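Side-chain contacts in guanylate kinase (Stenotrophomonas maltophilia, PDB 6WCT), which catalyses the ATP-dependent phosphorylation of GMP to GDP and so probably serves the recycling of GMP and, indirectly, of cGMP: residues I38-L43 with I49-S54; D86-A91 with Q103-Q108; Q122-V127 with N177-V182. One frame throughout, in Å; residues are numbered along the deposited sequence.

Contact 1: residues I38-L43 with I49-S54; sequences IVNATL and IALSIS. With 5GP (guanosine-5'-monophosphate), chain E.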
# COMPACT_ATOMS: atom_id res chain seq x y z
N ILE A 38 -5.48 13.76 -10.74
CA ILE A 38 -5.05 12.40 -10.44
C ILE A 38 -6.20 11.60 -9.82
O ILE A 38 -6.43 10.44 -10.19
CB ILE A 38 -3.81 12.44 -9.53
CG1 ILE A 38 -2.65 13.10 -10.27
CG2 ILE A 38 -3.40 11.04 -9.13
CD1 ILE A 38 -1.48 13.40 -9.35
N VAL A 39 -6.93 12.20 -8.88
CA VAL A 39 -8.05 11.51 -8.22
C VAL A 39 -9.16 11.18 -9.21
O VAL A 39 -9.69 10.06 -9.24
CB VAL A 39 -8.57 12.37 -7.05
CG1 VAL A 39 -9.99 11.96 -6.66
CG2 VAL A 39 -7.65 12.26 -5.86
N ASN A 40 -9.54 12.15 -10.04
CA ASN A 40 -10.61 11.91 -11.01
C ASN A 40 -10.24 10.79 -11.98
O ASN A 40 -11.08 9.94 -12.31
CB ASN A 40 -10.92 13.18 -11.80
CG ASN A 40 -11.51 14.28 -10.93
OD1 ASN A 40 -12.02 14.02 -9.84
ND2 ASN A 40 -11.47 15.51 -11.43
N ALA A 41 -8.98 10.77 -12.45
CA ALA A 41 -8.58 9.67 -13.33
C ALA A 41 -8.52 8.35 -12.58
O ALA A 41 -8.81 7.29 -13.15
CB ALA A 41 -7.23 9.96 -13.98
N THR A 42 -8.14 8.39 -11.31
CA THR A 42 -8.06 7.17 -10.51
C THR A 42 -9.45 6.59 -10.24
O THR A 42 -9.65 5.37 -10.35
CB THR A 42 -7.36 7.47 -9.20
OG1 THR A 42 -6.04 7.96 -9.49
CG2 THR A 42 -7.24 6.21 -8.35
N LEU A 43 -10.42 7.45 -9.88
CA LEU A 43 -11.77 6.97 -9.60
C LEU A 43 -12.46 6.46 -10.85
O LEU A 43 -13.22 5.48 -10.77
CB LEU A 43 -12.60 8.07 -8.95
CG LEU A 43 -11.97 8.50 -7.62
CD1 LEU A 43 -12.66 9.73 -7.03
CD2 LEU A 43 -11.93 7.35 -6.64
N ILE A 49 -15.04 3.64 -5.43
CA ILE A 49 -14.72 4.69 -4.46
C ILE A 49 -15.45 5.94 -4.90
O ILE A 49 -15.29 6.39 -6.04
CB ILE A 49 -13.21 4.96 -4.38
CG1 ILE A 49 -12.45 3.68 -4.05
CG2 ILE A 49 -12.92 6.06 -3.36
CD1 ILE A 49 -10.94 3.89 -4.11
N ALA A 50 -16.24 6.51 -4.00
CA ALA A 50 -17.00 7.71 -4.28
C ALA A 50 -16.23 8.94 -3.80
O ALA A 50 -15.46 8.88 -2.84
CB ALA A 50 -18.38 7.66 -3.63
N LEU A 51 -16.38 10.02 -4.55
CA LEU A 51 -15.79 11.30 -4.21
C LEU A 51 -16.77 12.17 -3.43
O LEU A 51 -17.98 12.12 -3.66
CB LEU A 51 -15.35 12.00 -5.50
CG LEU A 51 -14.72 13.38 -5.44
CD1 LEU A 51 -13.48 13.39 -4.51
CD2 LEU A 51 -14.35 13.79 -6.84
N SER A 52 -16.25 12.96 -2.51
CA SER A 52 -17.07 13.89 -1.74
C SER A 52 -16.85 15.32 -2.21
O SER A 52 -15.72 15.74 -2.46
CB SER A 52 -16.74 13.77 -0.25
OG SER A 52 -17.33 14.83 0.47
N ILE A 53 -17.92 16.09 -2.31
CA ILE A 53 -17.86 17.51 -2.64
C ILE A 53 -17.88 18.31 -1.35
O ILE A 53 -18.86 18.25 -0.59
CB ILE A 53 -19.01 17.92 -3.57
CG1 ILE A 53 -19.05 17.02 -4.81
CG2 ILE A 53 -18.86 19.41 -3.95
CD1 ILE A 53 -17.80 17.08 -5.63
N SER A 54 -16.81 19.06 -1.09
CA SER A 54 -16.70 19.85 0.13
C SER A 54 -17.55 21.11 0.06
O SER A 54 -17.94 21.58 -1.02
CB SER A 54 -15.24 20.24 0.37
OG SER A 54 -14.43 19.10 0.60
P 5GP E . -8.44 25.41 -2.43
O1P 5GP E . -9.49 24.76 -3.30
O2P 5GP E . -7.24 25.98 -3.18
O3P 5GP E . -8.97 26.45 -1.48
O5' 5GP E . -7.89 24.30 -1.46
C5' 5GP E . -7.20 24.65 -0.28
C4' 5GP E . -7.00 23.44 0.58
O4' 5GP E . -8.25 23.13 1.25
C3' 5GP E . -6.60 22.17 -0.20
O3' 5GP E . -5.58 21.47 0.50
C2' 5GP E . -7.86 21.33 -0.14
O2' 5GP E . -7.65 19.93 -0.22
C1' 5GP E . -8.43 21.74 1.20
N9 5GP E . -9.84 21.42 1.36
C8 5GP E . -10.75 21.24 0.36
N7 5GP E . -11.90 20.77 0.78
C5 5GP E . -11.73 20.65 2.15
C6 5GP E . -12.59 20.15 3.14
O6 5GP E . -13.73 19.70 2.96
N1 5GP E . -12.02 20.15 4.40
C2 5GP E . -10.74 20.59 4.67
N2 5GP E . -10.33 20.50 5.95
N3 5GP E . -9.92 21.07 3.75
C4 5GP E . -10.47 21.06 2.52

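Contact 2: residues D86-A91 with Q103-Q108; sequences DFFEHA and QSVEPQ. With 5GP (guanosine-5'-monophosphate), chain E.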
# COMPACT_ATOMS: atom_id res chain seq x y z
N ASP A 86 -23.38 19.94 11.28
CA ASP A 86 -23.50 19.33 9.95
C ASP A 86 -22.19 18.75 9.42
O ASP A 86 -22.22 17.94 8.49
CB ASP A 86 -24.02 20.37 8.95
CG ASP A 86 -25.41 20.90 9.30
OD1 ASP A 86 -26.20 20.15 9.93
OD2 ASP A 86 -25.72 22.06 8.97
N PHE A 87 -21.04 19.12 9.97
CA PHE A 87 -19.76 18.75 9.36
C PHE A 87 -19.11 17.55 10.05
O PHE A 87 -18.93 17.53 11.27
CB PHE A 87 -18.81 19.94 9.37
CG PHE A 87 -19.21 21.01 8.41
CD1 PHE A 87 -19.27 20.75 7.05
CD2 PHE A 87 -19.56 22.27 8.88
CE1 PHE A 87 -19.66 21.73 6.17
CE2 PHE A 87 -19.95 23.25 8.01
CZ PHE A 87 -20.01 22.99 6.65
N PHE A 88 -18.75 16.55 9.23
CA PHE A 88 -17.92 15.44 9.69
C PHE A 88 -16.56 15.94 10.19
O PHE A 88 -16.09 15.54 11.26
CB PHE A 88 -17.77 14.45 8.53
CG PHE A 88 -16.92 13.25 8.83
CD1 PHE A 88 -17.35 12.27 9.71
CD2 PHE A 88 -15.72 13.07 8.16
CE1 PHE A 88 -16.56 11.15 9.96
CE2 PHE A 88 -14.93 11.95 8.40
CZ PHE A 88 -15.35 10.99 9.30
N GLU A 89 -15.93 16.80 9.41
CA GLU A 89 -14.76 17.56 9.80
C GLU A 89 -14.87 18.92 9.13
O GLU A 89 -15.52 19.06 8.09
CB GLU A 89 -13.43 16.88 9.39
CG GLU A 89 -13.22 16.68 7.86
CD GLU A 89 -12.85 17.95 7.09
OE1 GLU A 89 -13.26 18.09 5.91
OE2 GLU A 89 -12.15 18.82 7.64
N HIS A 90 -14.24 19.91 9.74
CA HIS A 90 -14.21 21.22 9.11
C HIS A 90 -13.00 21.94 9.67
O HIS A 90 -12.50 21.61 10.74
CB HIS A 90 -15.50 22.00 9.35
CG HIS A 90 -15.66 22.48 10.76
ND1 HIS A 90 -16.21 21.70 11.75
CD2 HIS A 90 -15.33 23.66 11.34
CE1 HIS A 90 -16.22 22.38 12.88
NE2 HIS A 90 -15.69 23.57 12.67
N ALA A 91 -12.52 22.91 8.91
CA ALA A 91 -11.32 23.59 9.33
C ALA A 91 -11.25 24.95 8.67
O ALA A 91 -11.82 25.19 7.60
CB ALA A 91 -10.07 22.76 9.00
N GLN A 103 -23.39 14.22 5.94
CA GLN A 103 -24.20 13.49 4.97
C GLN A 103 -23.40 12.98 3.77
O GLN A 103 -23.93 12.19 2.99
CB GLN A 103 -25.35 14.38 4.48
N SER A 104 -22.16 13.45 3.57
CA SER A 104 -21.36 13.00 2.44
C SER A 104 -20.50 11.77 2.73
O SER A 104 -19.96 11.17 1.80
CB SER A 104 -20.43 14.11 1.95
OG SER A 104 -21.15 15.25 1.53
N VAL A 105 -20.38 11.36 4.00
CA VAL A 105 -19.39 10.36 4.37
C VAL A 105 -20.00 9.29 5.25
O VAL A 105 -19.95 8.10 4.92
CB VAL A 105 -18.18 11.00 5.07
CG1 VAL A 105 -17.24 9.92 5.61
CG2 VAL A 105 -17.44 11.86 4.12
N GLU A 106 -20.52 9.71 6.41
CA GLU A 106 -20.94 8.76 7.43
C GLU A 106 -21.99 7.77 6.95
O GLU A 106 -21.83 6.57 7.22
CB GLU A 106 -21.40 9.52 8.68
CG GLU A 106 -20.29 10.26 9.42
CD GLU A 106 -20.78 10.89 10.72
OE1 GLU A 106 -22.00 10.89 10.96
OE2 GLU A 106 -19.94 11.39 11.50
N PRO A 107 -23.07 8.18 6.26
CA PRO A 107 -24.01 7.17 5.74
C PRO A 107 -23.39 6.25 4.69
O PRO A 107 -23.63 5.04 4.71
CB PRO A 107 -25.14 8.01 5.15
CG PRO A 107 -25.05 9.31 5.85
CD PRO A 107 -23.59 9.54 6.06
N GLN A 108 -22.61 6.81 3.77
CA GLN A 108 -21.95 6.00 2.74
C GLN A 108 -21.06 4.94 3.38
O GLN A 108 -21.16 3.75 3.05
CB GLN A 108 -21.15 6.92 1.81
CG GLN A 108 -22.02 7.82 0.92
CD GLN A 108 -22.52 9.05 1.66
OE1 GLN A 108 -22.49 9.10 2.90
NE2 GLN A 108 -22.99 10.05 0.92
P 5GP E . -8.44 25.41 -2.43
O1P 5GP E . -9.49 24.76 -3.30
O2P 5GP E . -7.24 25.98 -3.18
O3P 5GP E . -8.97 26.45 -1.48
O5' 5GP E . -7.89 24.30 -1.46
C5' 5GP E . -7.20 24.65 -0.28
C4' 5GP E . -7.00 23.44 0.58
O4' 5GP E . -8.25 23.13 1.25
C3' 5GP E . -6.60 22.17 -0.20
O3' 5GP E . -5.58 21.47 0.50
C2' 5GP E . -7.86 21.33 -0.14
O2' 5GP E . -7.65 19.93 -0.22
C1' 5GP E . -8.43 21.74 1.20
N9 5GP E . -9.84 21.42 1.36
C8 5GP E . -10.75 21.24 0.36
N7 5GP E . -11.90 20.77 0.78
C5 5GP E . -11.73 20.65 2.15
C6 5GP E . -12.59 20.15 3.14
O6 5GP E . -13.73 19.70 2.96
N1 5GP E . -12.02 20.15 4.40
C2 5GP E . -10.74 20.59 4.67
N2 5GP E . -10.33 20.50 5.95
N3 5GP E . -9.92 21.07 3.75
C4 5GP E . -10.47 21.06 2.52

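Contact 3: residues Q122-V127 with N177-V182; sequences QGAQQV and NEFDYV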
# COMPACT_ATOMS: atom_id res chain seq x y z
N GLN A 122 -5.28 19.68 8.50
CA GLN A 122 -6.13 19.90 9.67
C GLN A 122 -7.33 18.98 9.61
O GLN A 122 -7.70 18.35 10.60
CB GLN A 122 -6.58 21.35 9.74
CG GLN A 122 -5.48 22.36 9.87
CD GLN A 122 -6.02 23.77 9.70
OE1 GLN A 122 -6.16 24.51 10.67
NE2 GLN A 122 -6.33 24.14 8.45
N GLY A 123 -7.98 18.92 8.44
CA GLY A 123 -9.09 18.01 8.27
C GLY A 123 -8.67 16.56 8.41
O GLY A 123 -9.33 15.78 9.10
N ALA A 124 -7.53 16.20 7.81
CA ALA A 124 -7.05 14.82 7.90
C ALA A 124 -6.85 14.38 9.34
O ALA A 124 -7.11 13.22 9.68
CB ALA A 124 -5.74 14.64 7.14
N GLN A 125 -6.33 15.28 10.18
CA GLN A 125 -6.13 14.95 11.59
C GLN A 125 -7.45 14.70 12.30
O GLN A 125 -7.56 13.78 13.11
CB GLN A 125 -5.36 16.07 12.29
CG GLN A 125 -3.92 16.13 11.87
CD GLN A 125 -3.11 17.00 12.79
OE1 GLN A 125 -3.66 17.65 13.70
NE2 GLN A 125 -1.80 17.01 12.59
N GLN A 126 -8.46 15.54 12.03
CA GLN A 126 -9.77 15.28 12.64
C GLN A 126 -10.33 13.94 12.17
O GLN A 126 -10.92 13.20 12.95
CB GLN A 126 -10.77 16.40 12.33
CG GLN A 126 -10.35 17.77 12.83
CD GLN A 126 -11.24 18.88 12.30
OE1 GLN A 126 -12.46 18.70 12.17
NE2 GLN A 126 -10.65 20.03 12.01
N VAL A 127 -10.14 13.61 10.89
CA VAL A 127 -10.68 12.36 10.38
C VAL A 127 -9.96 11.18 11.00
O VAL A 127 -10.59 10.18 11.37
CB VAL A 127 -10.61 12.31 8.84
CG1 VAL A 127 -11.04 10.94 8.35
CG2 VAL A 127 -11.51 13.37 8.21
N ASN A 177 4.37 14.71 6.56
CA ASN A 177 4.80 13.55 7.33
C ASN A 177 3.67 12.86 8.06
O ASN A 177 3.87 11.74 8.55
CB ASN A 177 5.89 13.94 8.33
CG ASN A 177 6.69 12.77 8.79
OD1 ASN A 177 7.34 12.11 8.00
ND2 ASN A 177 6.63 12.49 10.10
N GLU A 178 2.49 13.46 8.16
CA GLU A 178 1.38 12.83 8.85
C GLU A 178 0.68 11.76 8.02
O GLU A 178 -0.20 11.06 8.55
CB GLU A 178 0.39 13.90 9.31
CG GLU A 178 1.02 14.84 10.31
CD GLU A 178 0.36 16.20 10.37
OE1 GLU A 178 -0.77 16.34 9.88
OE2 GLU A 178 0.99 17.14 10.94
N PHE A 179 1.08 11.57 6.77
CA PHE A 179 0.37 10.74 5.81
C PHE A 179 1.08 9.40 5.59
O PHE A 179 2.30 9.29 5.75
CB PHE A 179 0.18 11.51 4.50
CG PHE A 179 -0.79 12.67 4.65
CD1 PHE A 179 -0.41 13.84 5.28
CD2 PHE A 179 -2.10 12.56 4.20
CE1 PHE A 179 -1.30 14.90 5.45
CE2 PHE A 179 -3.01 13.62 4.36
CZ PHE A 179 -2.61 14.78 4.99
N ASP A 180 0.30 8.37 5.25
CA ASP A 180 0.89 7.03 5.11
C ASP A 180 1.74 6.91 3.85
O ASP A 180 2.78 6.23 3.85
CB ASP A 180 -0.20 5.96 5.08
CG ASP A 180 -1.10 6.02 6.31
OD1 ASP A 180 -0.56 5.93 7.43
OD2 ASP A 180 -2.34 6.13 6.14
N TYR A 181 1.31 7.54 2.77
CA TYR A 181 1.95 7.40 1.46
C TYR A 181 2.24 8.78 0.92
O TYR A 181 1.57 9.75 1.27
CB TYR A 181 1.07 6.65 0.45
CG TYR A 181 0.75 5.26 0.88
CD1 TYR A 181 1.60 4.20 0.59
CD2 TYR A 181 -0.39 5.01 1.62
CE1 TYR A 181 1.30 2.91 1.02
CE2 TYR A 181 -0.70 3.75 2.04
CZ TYR A 181 0.14 2.70 1.74
OH TYR A 181 -0.20 1.45 2.20
N VAL A 182 3.26 8.85 0.06
CA VAL A 182 3.63 10.09 -0.60
C VAL A 182 3.80 9.76 -2.07
O VAL A 182 4.48 8.79 -2.41
CB VAL A 182 4.92 10.68 0.01
CG1 VAL A 182 5.37 11.89 -0.78
CG2 VAL A 182 4.66 11.07 1.50

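Contact 1: residues I38-L43 with I49-S54
Leu43, on the helix, drives its forked end between Ile49 and Leu51 of the strand and meets each side chain at about a right angle. Its two methyls divide the work: CD2 of Leu43 presses on CB of Ile49 at 3.5 Å, while CD1 of Leu43 rests 3.8 Å from CB of Leu51. With CG set opposite its carbonyl carbon (chi1 -61°), Leu43 spreads its two branches along the strand's helix-facing side, one to each residue that points toward it.

Leu51 turns the other way about its first torsion, CG lying opposite the backbone N (chi1 179°), which carries its methyls along the helix toward earlier residues. There CD1 of Leu51 lies 4.3 Å from CG1 of Val39, a looser apolar contact, and CD2 of Leu51 passes 3.8 Å from the amide oxygen OD1 of Asn40. Within the helix, Thr42 OG1 donates to Ile38 O over 2.6 Å; backbone Thr42 N reaches that oxygen from the opposite face of the carbonyl plane, so two bonds grip it.

Beyond the strand, Ser54 OG donates to O6 of the guanine of GMP at 2.5 Å. The axes of helix segment 38-43 and strand 49-51 run obliquely antiparallel, 143° between their directions, and approach to 9.6 Å. Leu116 of the adjoining strand 114-117 extends the apolar floor under Val39, Ile49 and Leu51. This is the alpha-to-beta half of a beta-alpha-beta crossover in the P-loop kinase fold: the helix after the Walker A loop packs on the edge strand of the parallel sheet.

Contact 2: residues D86-A91 with Q103-Q108
The GMP-binding region of the guanylate kinase fold is built partly on strand 87-93; here the chain turns a corner at Phe88 and Glu89, and Phe88 packs on Val105 and Glu106 at the start of helix 106-110. Phe88 carries the contact. Its CG, opposite the backbone N (chi1 179°), swings the ring toward 103-108, where it takes two neighbours in different ways. Val105, at the N-cap position, sets CG1 over one face in a CH-pi contact, 4.2 Å from the centroid of the Phe88 ring and 13° off its normal, displaced somewhat toward the rim.

Glu106 comes instead to the ring edge: OE2 of Glu106 lies in the ring plane, 3.3 Å from CD1 of Phe88. The carboxylate stands almost perpendicular to the ring, 88° between planes, and CG of Glu106 adds an apolar touch, 3.6 Å from CD1 of Phe88. Arg102 forms a salt bridge to the same OE2.

The neighbouring Glu89 points to the ligand: its OE1 accepts from N1 of the guanine at 2.8 Å and its OE2 from N2 at 3.0 Å, while Thr100 OG1 also hydrogen-bonds OE1, which probably helps to position it.

The ring thus offers its pi face to a methyl and its C-H rim, weakly positive, to a carboxylate oxygen. That oxygen's charge is probably met mainly by Arg102, with the ring edge as a lesser electrostatic partner.

Contact 3: residues Q122-V127 with N177-V182
Segment 122-127 is helical throughout, whereas 177-182 passes from a short 3-10 turn through a loop into strand 181-184. The backbones come nearest at Gln125 and Glu178, whose CA atoms are 8.3 Å apart, and the space is bridged by side chains alone.

Toward the interior, the methyl CB of Ala124 meets the far end of the Phe179 ring, 3.8 Å from CZ of Phe179 and obliquely placed. The ring arrives there because its CG lies opposite the carbonyl carbon (chi1 -69°). At the outer margin, Gln125 and Glu178 each extend beyond CG and cross at a slant, amide and carboxylate planes 46° apart. Gln125 NE2 gives a weak, bent hydrogen bond to Glu178 OE1, 3.0 Å with an N-H...O angle of 149°. The other carboxylate oxygen, OE2, accepts a hydrogen bond from His175 ND1, which probably steadies the group.

Arg206 of the second subunit donates to Phe179 O, placing the loop ahead of strand 181-184 at the subunit interface. Phe179 joins helix to sheet: it makes a cation-pi contact with Arg128 of helix 121-130, is edge-to-face with Phe138 of strand 135-140, and touches Ala28 of strand 24-28.

The contacts follow one another along the chain, their centres 16 to 17 Å apart. Contacts 1 and 2 each bring a residue, Ser54 and Glu89, to the guanine, and they touch where Ser52 OG lies 3.5 Å from Ser104 CB. Contact 2 is joined more firmly to contact 3: His90 O and Gln126 NE2, 2.7 Å apart, probably form a hydrogen bond, and Phe88 CE2 packs on Val127 CG2 at 3.7 Å. Gly123 of contact 3 borders the GMP pocket. Contacts 1 and 3 stay about 9 Å apart at their nearest atoms, but both reach the same parallel sheet: contact 1 on strand 49-51 at one edge, segment 177-182 leading into strand 181-184 at the other.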